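Local coordinates for protein 2-polyprenyl-6-methoxyphenol hydroxylase-like FAD-dependent oxidoreductase (Streptomyces sp. NRRL 11266, PDB 6UI5) that binds flavin-adenine dinucleotide and is probably an FAD-dependent oxidoreductase with a Rossmann-type nucleotide-binding domain, at residues R24-V29 with K310-V315. Numbering follows the deposited sequence.
Sequences RDVPAV and KIAAEV. Unlike the reference sequence in segment 310-315: Glu314 (reference Asp).
Arg24 and Val26 meet the same methyl group, CB of Ala312, on the last turns of helix 295-316. Followed outward, the Arg24 side chain first passes this methyl at its root, Arg24 CB lying 4.0 Å from Ala312 CB. With CG anti to its own carbonyl carbon (chi1 -50°) and the chain extended from there to NE, the aliphatic part runs alongside the methyl, and Arg24 CD comes to 3.6 Å from Ala312 CB. The guanidinium group continues past the contact: NH1 forms a salt bridge with Glu20, while NH2 donates to the carbonyl oxygen of Gly428. Val26 approaches mainly through CG2. Val26 CG2 sits 3.8 Å from both CA and CB of Ala312. The same Val26 CG2 lies 4.1 Å from Val315 CB, so this methyl bridges two positions about one helical turn apart. The short Ala312 side chain is consistent with this close approach, the CA atoms of Val26 and Ala312 being 6.3 Å apart. Asp25, at positive phi (58°), is the C-prime residue of the Schellman motif ending helix 12-22, and Val26 follows it on the way to strand 28-31 of the parallel Rossmann-type sheet. Just past the segment, His316 NE2 is hydrogen-bonded to the Arg24 carbonyl oxygen. Between 24-29 and 310-315 themselves the chemistry is purely apolar, made by Arg24 methylenes, Val26, Ala312 and Val315, with arginine's polar end bound outside it.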
loop_
_atom_site.group_PDB
_atom_site.type_symbol
_atom_site.label_atom_id
_atom_site.label_comp_id
_atom_site.label_asym_id
_atom_site.label_seq_id
_atom_site.Cartn_x
_atom_site.Cartn_y
_atom_site.Cartn_z
ATOM N N ARG A 24 41.106 8.826 3.433
ATOM C CA ARG A 24 41.759 8.523 2.168
ATOM C C ARG A 24 42.732 9.627 1.736
ATOM O O ARG A 24 43.033 9.757 0.543
ATOM C CB ARG A 24 40.700 8.253 1.089
ATOM C CG ARG A 24 39.613 7.216 1.534
ATOM C CD ARG A 24 38.653 6.802 0.409
ATOM N NE ARG A 24 37.898 5.606 0.778
ATOM C CZ ARG A 24 36.812 5.626 1.544
ATOM N NH1 ARG A 24 36.369 6.796 1.998
ATOM N NH2 ARG A 24 36.147 4.498 1.838
ATOM N N ASP A 25 43.225 10.428 2.681
ATOM C CA ASP A 25 44.261 11.423 2.403
ATOM C C ASP A 25 43.835 12.422 1.324
ATOM O O ASP A 25 44.665 12.932 0.573
ATOM C CB ASP A 25 45.580 10.740 2.021
ATOM C CG ASP A 25 46.096 9.800 3.111
ATOM O OD1 ASP A 25 45.598 9.858 4.261
ATOM O OD2 ASP A 25 47.011 9.006 2.818
ATOM N N VAL A 26 42.545 12.693 1.213
ATOM C CA VAL A 26 42.025 13.779 0.386
ATOM C C VAL A 26 41.908 15.010 1.276
ATOM O O VAL A 26 41.213 14.949 2.300
ATOM C CB VAL A 26 40.653 13.428 -0.225
ATOM C CG1 VAL A 26 39.988 14.674 -0.803
ATOM C CG2 VAL A 26 40.785 12.355 -1.285
ATOM N N PRO A 27 42.545 16.131 0.932
ATOM C CA PRO A 27 42.486 17.315 1.806
ATOM C C PRO A 27 41.060 17.842 1.865
ATOM O O PRO A 27 40.470 18.187 0.835
ATOM C CB PRO A 27 43.435 18.306 1.118
ATOM C CG PRO A 27 43.358 17.940 -0.334
ATOM C CD PRO A 27 43.138 16.442 -0.384
ATOM N N ALA A 28 40.483 17.871 3.063
ATOM C CA ALA A 28 39.105 18.319 3.218
ATOM C C ALA A 28 39.009 19.475 4.206
ATOM O O ALA A 28 39.663 19.482 5.261
ATOM C CB ALA A 28 38.207 17.180 3.669
ATOM N N VAL A 29 38.187 20.459 3.874
ATOM C CA VAL A 29 37.916 21.552 4.795
ATOM C C VAL A 29 36.414 21.594 5.016
ATOM O O VAL A 29 35.641 21.738 4.063
ATOM C CB VAL A 29 38.456 22.892 4.286
ATOM C CG1 VAL A 29 37.746 24.036 4.978
ATOM C CG2 VAL A 29 39.953 22.952 4.533
ATOM N N LYS A 310 34.054 7.689 -3.895
ATOM C CA LYS A 310 33.950 8.099 -5.292
ATOM C C LYS A 310 34.725 9.386 -5.550
ATOM O O LYS A 310 35.561 9.436 -6.463
ATOM C CB LYS A 310 32.495 8.236 -5.692
ATOM C CG LYS A 310 31.730 7.016 -5.272
ATOM C CD LYS A 310 30.477 6.849 -6.055
ATOM C CE LYS A 310 29.667 5.789 -5.396
ATOM N NZ LYS A 310 28.290 5.768 -5.930
ATOM N N ILE A 311 34.490 10.435 -4.744
ATOM C CA ILE A 311 35.312 11.635 -4.868
ATOM C C ILE A 311 36.780 11.289 -4.661
ATOM O O ILE A 311 37.656 11.738 -5.416
ATOM C CB ILE A 311 34.872 12.735 -3.877
ATOM C CG1 ILE A 311 33.745 13.580 -4.433
ATOM C CG2 ILE A 311 36.042 13.673 -3.632
ATOM C CD1 ILE A 311 33.289 14.620 -3.474
ATOM N N ALA A 312 37.080 10.489 -3.628
ATOM C CA ALA A 312 38.488 10.165 -3.382
ATOM C C ALA A 312 39.103 9.460 -4.585
ATOM O O ALA A 312 40.230 9.776 -4.994
ATOM C CB ALA A 312 38.642 9.307 -2.128
ATOM N N ALA A 313 38.357 8.528 -5.186
ATOM C CA ALA A 313 38.832 7.860 -6.392
ATOM C C ALA A 313 39.107 8.859 -7.507
ATOM O O ALA A 313 40.125 8.757 -8.203
ATOM C CB ALA A 313 37.815 6.815 -6.860
ATOM N N GLU A 314 38.209 9.821 -7.708
ATOM C CA GLU A 314 38.447 10.807 -8.753
ATOM C C GLU A 314 39.689 11.628 -8.454
ATOM O O GLU A 314 40.519 11.858 -9.341
ATOM C CB GLU A 314 37.242 11.720 -8.918
ATOM C CG GLU A 314 37.498 12.809 -9.929
ATOM C CD GLU A 314 37.401 12.320 -11.352
ATOM O OE1 GLU A 314 38.060 12.934 -12.228
ATOM O OE2 GLU A 314 36.667 11.328 -11.586
ATOM N N VAL A 315 39.842 12.067 -7.207
ATOM C CA VAL A 315 41.069 12.756 -6.822
ATOM C C VAL A 315 42.277 11.891 -7.164
ATOM O O VAL A 315 43.236 12.337 -7.815
ATOM C CB VAL A 315 41.034 13.119 -5.326
ATOM C CG1 VAL A 315 42.315 13.784 -4.929
ATOM C CG2 VAL A 315 39.822 14.005 -5.013
#